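Local coordinates for hypothetical protein RBSTP0775 (Geobacillus stearothermophilus, PDB 1RZ3) that is of unknown function but probably binds ATP and acts as a P-loop kinase of the phosphoribulokinase/uridine kinase family, at residues A[20-25]-A[120-125]; A[40-45]-A[127-132]; A[92-97]-A[142-147]. All blocks are in the same frame, centred on the assembly; numbering follows the deposited sequence.

Interaction 1 (A[20-25]-A[120-125]); sequences AGRLVL and VYLSDS. With CA (calcium ion), chain C.
The guanidinium of Arg22 has Leu122 over one face, with Leu122 CB 3.4 Å above the plane and displaced toward the rim, while water 1 lies in the plane at its edge. Ser123 O is also near the edge, though tilted 17° from the plane. Ser123 O accepts a hydrogen bond from Arg22 NH2 at 2.9 Å, with an N-H...O angle of 154°, and the donor meets a carbonyl lone pair in the carbonyl plane. Water 1 ties the same surfaces together: it accepts from Arg22 NE (2.8 Å) and donates to both Ser123 O (2.7 Å) and Ser125 O. The reach depends on the torsions: Arg22 CG lies anti to the carbonyl carbon (chi1 -63°) and the chain is extended from CG to NE, with Arg22 CG passing 3.5 Å from Ser125 O. This joins the entry to strand 23-29, in the parallel sheet of a P-loop NTPase fold, to the loop that carries the chain from the two-stranded hairpin into strand 127-132. That loop is braced internally, since Leu122 O accepts from both Ser125 N and Ser125 OG. The arginine is gripped further by Leu97 O at NH1 and Ser100 O at NH2. Replaced by a leucine, Arg22 would probably leave Ser123 O without its direct guanidinium donor and Leu97 O and Ser100 O without theirs. Beyond the bonded carbonyl, Asp124 turns away from Arg22, and its OD1 binds a calcium ion at 2.3 Å, with waters 2 and 3 completing part of the shell at 2.5 and 2.4 Å.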
# COMPACT_ATOMS: atom_id res chain seq x y z
N ALA A 20 -6.08 -4.55 19.29
CA ALA A 20 -5.84 -3.70 20.45
C ALA A 20 -5.91 -2.29 19.88
O ALA A 20 -4.88 -1.67 19.59
CB ALA A 20 -4.47 -3.97 21.04
N GLY A 21 -7.13 -1.79 19.72
CA GLY A 21 -7.31 -0.48 19.14
C GLY A 21 -7.48 -0.68 17.65
O GLY A 21 -7.98 -1.73 17.23
N ARG A 22 -7.06 0.29 16.84
CA ARG A 22 -7.20 0.16 15.40
C ARG A 22 -6.25 -0.91 14.88
O ARG A 22 -5.11 -1.03 15.36
CB ARG A 22 -6.85 1.49 14.70
CG ARG A 22 -7.76 2.65 15.03
CD ARG A 22 -7.24 3.93 14.41
NE ARG A 22 -8.05 5.09 14.77
CZ ARG A 22 -7.63 6.34 14.66
NH1 ARG A 22 -6.41 6.60 14.21
NH2 ARG A 22 -8.42 7.35 15.02
N LEU A 23 -6.71 -1.70 13.92
CA LEU A 23 -5.88 -2.73 13.33
C LEU A 23 -5.42 -2.20 11.97
O LEU A 23 -6.25 -1.85 11.13
CB LEU A 23 -6.69 -4.02 13.14
CG LEU A 23 -5.92 -5.25 12.63
CD1 LEU A 23 -4.83 -5.63 13.63
CD2 LEU A 23 -6.89 -6.40 12.44
N VAL A 24 -4.11 -2.11 11.77
CA VAL A 24 -3.57 -1.60 10.52
C VAL A 24 -3.15 -2.76 9.60
O VAL A 24 -2.26 -3.54 9.94
CB VAL A 24 -2.37 -0.67 10.78
CG1 VAL A 24 -1.81 -0.13 9.48
CG2 VAL A 24 -2.81 0.48 11.69
N LEU A 25 -3.81 -2.85 8.45
CA LEU A 25 -3.57 -3.92 7.49
C LEU A 25 -2.86 -3.38 6.26
O LEU A 25 -3.07 -2.24 5.85
CB LEU A 25 -4.90 -4.53 7.04
CG LEU A 25 -5.95 -4.78 8.12
CD1 LEU A 25 -7.30 -5.06 7.46
CD2 LEU A 25 -5.51 -5.95 8.99
N VAL A 120 -8.93 12.72 5.17
CA VAL A 120 -9.43 11.38 5.42
C VAL A 120 -9.63 11.25 6.93
O VAL A 120 -8.71 11.52 7.71
CB VAL A 120 -8.45 10.28 4.95
CG1 VAL A 120 -8.99 8.90 5.32
CG2 VAL A 120 -8.26 10.37 3.44
N TYR A 121 -10.82 10.86 7.35
CA TYR A 121 -11.11 10.71 8.77
C TYR A 121 -10.88 9.28 9.23
O TYR A 121 -11.41 8.33 8.65
CB TYR A 121 -12.55 11.12 9.05
CG TYR A 121 -12.76 12.61 8.92
CD1 TYR A 121 -12.56 13.46 10.00
CD2 TYR A 121 -13.11 13.17 7.69
CE1 TYR A 121 -12.69 14.84 9.87
CE2 TYR A 121 -13.24 14.55 7.54
CZ TYR A 121 -13.03 15.38 8.64
OH TYR A 121 -13.16 16.74 8.51
N LEU A 122 -10.06 9.13 10.27
CA LEU A 122 -9.76 7.83 10.85
C LEU A 122 -10.71 7.56 12.00
O LEU A 122 -11.18 6.44 12.20
CB LEU A 122 -8.31 7.81 11.35
CG LEU A 122 -7.26 8.09 10.28
CD1 LEU A 122 -5.86 7.92 10.86
CD2 LEU A 122 -7.46 7.13 9.12
N SER A 123 -10.99 8.62 12.75
CA SER A 123 -11.90 8.61 13.89
C SER A 123 -12.13 7.25 14.56
O SER A 123 -11.23 6.72 15.19
CB SER A 123 -13.24 9.23 13.50
OG SER A 123 -13.04 10.50 12.91
N ASP A 124 -13.33 6.69 14.41
CA ASP A 124 -13.61 5.41 15.06
C ASP A 124 -13.47 4.18 14.16
O ASP A 124 -14.17 3.18 14.35
CB ASP A 124 -15.00 5.44 15.72
CG ASP A 124 -16.13 5.45 14.72
OD1 ASP A 124 -15.95 6.00 13.61
OD2 ASP A 124 -17.22 4.93 15.04
N SER A 125 -12.55 4.24 13.21
CA SER A 125 -12.33 3.09 12.32
C SER A 125 -11.88 1.89 13.16
O SER A 125 -11.14 2.05 14.13
CB SER A 125 -11.22 3.39 11.30
OG SER A 125 -11.54 4.49 10.47
CA CA C . -17.19 6.41 11.69
O HOH W 1 -10.46 4.22 15.90
O HOH W 2 -17.32 3.89 12.11
O HOH W 3 -19.16 7.74 11.83

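Interaction 2 (A[40-45]-A[127-132]); sequences NQLSQT and MIMIEG
Two torsions carry Met129, present as selenomethionine, to Leu42: CG stands anti to the backbone N (chi1 -172°), sending the chain straight out from the strand, and the bend at chi3 (-73°) then swings CE round against the leucine. Leu42 has its own CG anti to the backbone N (chi1 -173°), which places its branch point and CD2 beside that methyl. The touching is therefore concentrated on one atom. Met129 CE lies 3.5 Å from Leu42 CD2 and 3.7 Å from Leu42 CG, and the two side chains cross at about a right angle. Ser43 flanks the same selenoether chain more loosely: Ser43 CB is 4.4 Å from Met129 SE, and Ser43 N is 4.2 Å from Met129 CE. No hydrogen bond spans the contact; it is van der Waals packing, mainly of Leu42 on Met129, in a buried place. The one polar side chain in it, Ser43, turns its OG back onto its own helix, where Ala39 O is a partner. Two residues on, Thr45 makes a similar return: Thr45 OG1 bonds Gln41 O at 2.9 Å, reaching that oxygen from the opposite face to Thr45 N. Helix 35-48 leaves strand 23-29 and leads to strand 53-57, and strand 127-132 lies between those two in the parallel sheet, so the helix rests over the intervening strand as in other P-loop NTPases. Around this layer, helix 3-15 supplies Leu10 and Ile14 against Leu42, strand 23-29 brings Leu25 and Ile27 against Met129, and strand 53-57 sets Val55 against Ser43.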
# COMPACT_ATOMS: atom_id res chain seq x y z
N ASN A 40 -10.23 -3.05 -2.25
CA ASN A 40 -11.60 -2.57 -2.28
C ASN A 40 -12.63 -3.65 -1.99
O ASN A 40 -13.56 -3.43 -1.21
CB ASN A 40 -11.90 -1.90 -3.62
CG ASN A 40 -11.03 -0.67 -3.86
OD1 ASN A 40 -10.66 0.04 -2.93
ND2 ASN A 40 -10.71 -0.41 -5.12
N GLN A 41 -12.47 -4.82 -2.60
CA GLN A 41 -13.41 -5.90 -2.37
C GLN A 41 -13.33 -6.41 -0.93
O GLN A 41 -14.35 -6.71 -0.31
CB GLN A 41 -13.15 -7.05 -3.34
CG GLN A 41 -13.42 -6.69 -4.79
CD GLN A 41 -13.42 -7.91 -5.69
OE1 GLN A 41 -12.41 -8.60 -5.82
NE2 GLN A 41 -14.56 -8.17 -6.32
N LEU A 42 -12.11 -6.50 -0.41
CA LEU A 42 -11.91 -6.97 0.96
C LEU A 42 -12.54 -6.00 1.96
O LEU A 42 -13.25 -6.41 2.88
CB LEU A 42 -10.42 -7.13 1.25
CG LEU A 42 -10.07 -7.78 2.58
CD1 LEU A 42 -10.70 -9.17 2.66
CD2 LEU A 42 -8.55 -7.88 2.72
N SER A 43 -12.28 -4.70 1.79
CA SER A 43 -12.83 -3.70 2.69
C SER A 43 -14.36 -3.74 2.66
O SER A 43 -15.02 -3.57 3.68
CB SER A 43 -12.33 -2.30 2.32
OG SER A 43 -12.73 -1.94 1.02
N GLN A 44 -14.91 -3.95 1.47
CA GLN A 44 -16.36 -4.02 1.30
C GLN A 44 -16.93 -5.19 2.10
O GLN A 44 -17.90 -5.04 2.84
CB GLN A 44 -16.71 -4.18 -0.18
CG GLN A 44 -18.19 -4.11 -0.49
CD GLN A 44 -18.83 -2.83 0.03
OE1 GLN A 44 -18.94 -2.63 1.24
NE2 GLN A 44 -19.25 -1.96 -0.88
N THR A 45 -16.32 -6.36 1.95
CA THR A 45 -16.76 -7.55 2.66
C THR A 45 -16.67 -7.36 4.18
O THR A 45 -17.56 -7.79 4.93
CB THR A 45 -15.91 -8.76 2.24
OG1 THR A 45 -15.91 -8.87 0.81
CG2 THR A 45 -16.46 -10.04 2.85
N MSE A 127 -10.48 -0.76 11.54
CA MSE A 127 -9.30 -1.16 10.79
C MSE A 127 -8.93 -0.12 9.74
O MSE A 127 -9.80 0.55 9.19
CB MSE A 127 -9.53 -2.49 10.07
CG MSE A 127 -10.09 -3.61 10.94
SE MSE A 127 -10.11 -5.32 9.99
CE MSE A 127 -10.65 -6.45 11.47
N ILE A 128 -7.63 -0.01 9.47
CA ILE A 128 -7.13 0.90 8.46
C ILE A 128 -6.46 -0.01 7.44
O ILE A 128 -5.60 -0.82 7.81
CB ILE A 128 -6.06 1.86 9.02
CG1 ILE A 128 -6.62 2.65 10.21
CG2 ILE A 128 -5.56 2.80 7.91
CD1 ILE A 128 -7.88 3.41 9.90
N MSE A 129 -6.84 0.10 6.18
CA MSE A 129 -6.25 -0.74 5.15
C MSE A 129 -5.45 0.09 4.16
O MSE A 129 -5.96 1.06 3.60
CB MSE A 129 -7.33 -1.53 4.42
CG MSE A 129 -6.75 -2.56 3.47
SE MSE A 129 -8.14 -3.50 2.57
CE MSE A 129 -8.77 -4.60 4.03
N ILE A 130 -4.21 -0.31 3.95
CA ILE A 130 -3.31 0.39 3.04
C ILE A 130 -2.81 -0.58 1.97
O ILE A 130 -2.31 -1.66 2.28
CB ILE A 130 -2.09 0.95 3.81
CG1 ILE A 130 -2.59 1.87 4.94
CG2 ILE A 130 -1.16 1.70 2.87
CD1 ILE A 130 -1.50 2.37 5.86
N GLU A 131 -2.97 -0.20 0.70
CA GLU A 131 -2.51 -1.04 -0.40
C GLU A 131 -1.56 -0.26 -1.28
O GLU A 131 -1.75 0.94 -1.51
CB GLU A 131 -3.70 -1.55 -1.23
CG GLU A 131 -4.51 -0.48 -1.95
CD GLU A 131 -4.00 -0.18 -3.36
OE1 GLU A 131 -2.97 -0.77 -3.77
OE2 GLU A 131 -4.63 0.65 -4.05
N GLY A 132 -0.51 -0.93 -1.76
CA GLY A 132 0.45 -0.26 -2.62
C GLY A 132 1.68 -1.10 -2.85
O GLY A 132 1.81 -2.19 -2.30

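Interaction 3 (A[92-97]-A[142-147]); sequences QLFRQL and PFFDFV
Phe143 can be traced outward against Phe94 and Arg95. Phe143 CB starts 3.8 Å from Phe94 O, and the first torsion, with CG anti to the carbonyl carbon (chi1 -55°), lays the ring along the backbone that joins those two residues. Phe143 CG comes 3.6 Å from Phe94 O. On one flank Phe143 CD2 meets Phe94 CB at 3.7 Å; on the other, Phe143 CE1 lies 3.9 Å from Arg95 CA. At the tip, Phe143 CZ touches Arg95 CG at 3.5 Å, so the aliphatic start of the arginine is what meets the ring. Phe94 C and Arg95 CA both lie over the same face. Arg95 CA makes a CH-pi contact, 4.2 Å from the centroid of the Phe143 ring and 20° off its normal.

The ring lies on the backbone of Phe94 and Arg95, in the last part of helix 86-94 and the type I beta turn from Phe94 to Leu97, which has a weak bond from Leu97 N to Phe94 O. The opposing residues belong to the 3-10 turn and loop that lead into strand 146-150 of the parallel sheet. The contact thus ties an incoming strand connection to a helix and turn lying on the sheet face away from helix 35-48, a side marked by Ile128 and Ile130.

Phe144 approaches Phe94 obliquely: CZ of Phe144 and CE1 of Phe94 are 3.6 Å apart, and the planes are turned by 58°, with the centroids of the two rings 5.7 Å apart. Ile130 touches both of these rings, and Trp140 stacks on Phe94. Beside this group, Asp145 forms a salt bridge with Lys98, and its OD2 also accepts from Val24 N.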
# COMPACT_ATOMS: atom_id res chain seq x y z
N GLN A 92 3.86 11.90 8.41
CA GLN A 92 2.49 12.36 8.26
C GLN A 92 1.39 11.33 8.06
O GLN A 92 0.21 11.66 8.16
CB GLN A 92 2.43 13.40 7.14
CG GLN A 92 3.36 14.59 7.36
CD GLN A 92 3.20 15.21 8.74
OE1 GLN A 92 2.08 15.34 9.24
NE2 GLN A 92 4.32 15.59 9.36
N LEU A 93 1.76 10.10 7.75
CA LEU A 93 0.76 9.06 7.55
C LEU A 93 0.93 7.86 8.47
O LEU A 93 0.13 7.64 9.38
CB LEU A 93 0.76 8.60 6.08
CG LEU A 93 -0.20 7.46 5.70
CD1 LEU A 93 -1.63 7.85 6.00
CD2 LEU A 93 -0.04 7.14 4.22
N PHE A 94 1.97 7.07 8.23
CA PHE A 94 2.19 5.86 9.01
C PHE A 94 2.25 6.01 10.52
O PHE A 94 1.59 5.26 11.24
CB PHE A 94 3.42 5.13 8.46
CG PHE A 94 3.22 4.60 7.07
CD1 PHE A 94 2.44 3.46 6.84
CD2 PHE A 94 3.73 5.29 5.97
CE1 PHE A 94 2.18 3.02 5.54
CE2 PHE A 94 3.47 4.86 4.67
CZ PHE A 94 2.70 3.72 4.46
N ARG A 95 3.02 6.97 11.02
CA ARG A 95 3.13 7.17 12.47
C ARG A 95 1.81 7.64 13.08
O ARG A 95 1.59 7.50 14.28
CB ARG A 95 4.20 8.22 12.80
CG ARG A 95 5.63 7.78 12.60
CD ARG A 95 6.60 8.87 13.07
NE ARG A 95 8.00 8.49 12.87
CZ ARG A 95 9.04 9.27 13.17
NH1 ARG A 95 8.84 10.47 13.69
NH2 ARG A 95 10.27 8.84 12.94
N GLN A 96 0.94 8.19 12.25
CA GLN A 96 -0.35 8.72 12.70
C GLN A 96 -1.53 7.75 12.65
O GLN A 96 -2.60 8.05 13.19
CB GLN A 96 -0.71 9.95 11.86
CG GLN A 96 0.39 10.99 11.78
CD GLN A 96 0.71 11.59 13.12
OE1 GLN A 96 -0.17 12.13 13.80
NE2 GLN A 96 1.97 11.50 13.53
N LEU A 97 -1.36 6.60 12.00
CA LEU A 97 -2.46 5.65 11.86
C LEU A 97 -3.12 5.17 13.15
O LEU A 97 -4.34 4.99 13.19
CB LEU A 97 -1.99 4.43 11.06
CG LEU A 97 -1.52 4.73 9.63
CD1 LEU A 97 -1.07 3.44 8.97
CD2 LEU A 97 -2.63 5.38 8.83
N PRO A 142 7.08 -1.18 10.75
CA PRO A 142 6.65 -1.15 12.15
C PRO A 142 5.22 -0.73 12.40
O PRO A 142 4.66 -1.03 13.44
CB PRO A 142 7.63 -0.17 12.80
CG PRO A 142 8.82 -0.16 11.86
CD PRO A 142 8.18 -0.22 10.51
N PHE A 143 4.61 -0.06 11.43
CA PHE A 143 3.25 0.43 11.62
C PHE A 143 2.12 -0.44 11.10
O PHE A 143 0.96 -0.04 11.16
CB PHE A 143 3.17 1.85 11.05
CG PHE A 143 4.19 2.78 11.65
CD1 PHE A 143 4.08 3.19 12.97
CD2 PHE A 143 5.31 3.16 10.92
CE1 PHE A 143 5.08 3.96 13.56
CE2 PHE A 143 6.32 3.93 11.50
CZ PHE A 143 6.20 4.33 12.83
N PHE A 144 2.47 -1.63 10.60
CA PHE A 144 1.47 -2.58 10.09
C PHE A 144 1.30 -3.71 11.09
O PHE A 144 2.29 -4.25 11.59
CB PHE A 144 1.92 -3.19 8.76
CG PHE A 144 1.83 -2.25 7.59
CD1 PHE A 144 0.60 -1.98 7.00
CD2 PHE A 144 2.97 -1.64 7.08
CE1 PHE A 144 0.51 -1.11 5.91
CE2 PHE A 144 2.89 -0.77 5.99
CZ PHE A 144 1.66 -0.50 5.41
N ASP A 145 0.06 -4.08 11.38
CA ASP A 145 -0.21 -5.19 12.29
C ASP A 145 -0.30 -6.48 11.50
O ASP A 145 -0.05 -7.56 12.02
CB ASP A 145 -1.54 -4.98 13.02
CG ASP A 145 -1.49 -3.85 14.00
OD1 ASP A 145 -0.69 -3.93 14.96
OD2 ASP A 145 -2.24 -2.87 13.81
N PHE A 146 -0.66 -6.35 10.23
CA PHE A 146 -0.84 -7.52 9.39
C PHE A 146 -0.59 -7.13 7.94
O PHE A 146 -1.12 -6.12 7.47
CB PHE A 146 -2.29 -8.00 9.56
CG PHE A 146 -2.65 -9.18 8.69
CD1 PHE A 146 -2.27 -10.47 9.05
CD2 PHE A 146 -3.41 -9.00 7.54
CE1 PHE A 146 -2.64 -11.56 8.28
CE2 PHE A 146 -3.79 -10.09 6.76
CZ PHE A 146 -3.40 -11.38 7.13
N VAL A 147 0.22 -7.91 7.24
CA VAL A 147 0.52 -7.62 5.85
C VAL A 147 0.29 -8.85 4.99
O VAL A 147 0.74 -9.95 5.31
CB VAL A 147 1.98 -7.16 5.65
CG1 VAL A 147 2.26 -6.97 4.15
CG2 VAL A 147 2.23 -5.85 6.39

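In the fold
The three contacts have centres 10 to 14 Å apart and meet in one parallel sheet: strand 127-132 lies beside 23-29, which in turn lies beside 146-150. Their first segments come in the order 20-25, 40-45, 92-97, and their second segments follow in the same order, so all three cross along the chain. Interactions 1 and 2 are bridged by the backbone of Leu23 and Leu25 with Ile128; interactions 1 and 3 touch where strands 23-29 and 146-150 pair, with Val24 CG1 packed on Phe143 O. Interactions 2 and 3 lie on opposite faces of strand 127-132, so the sheet is covered from both sides, as expected of a P-loop NTPase core.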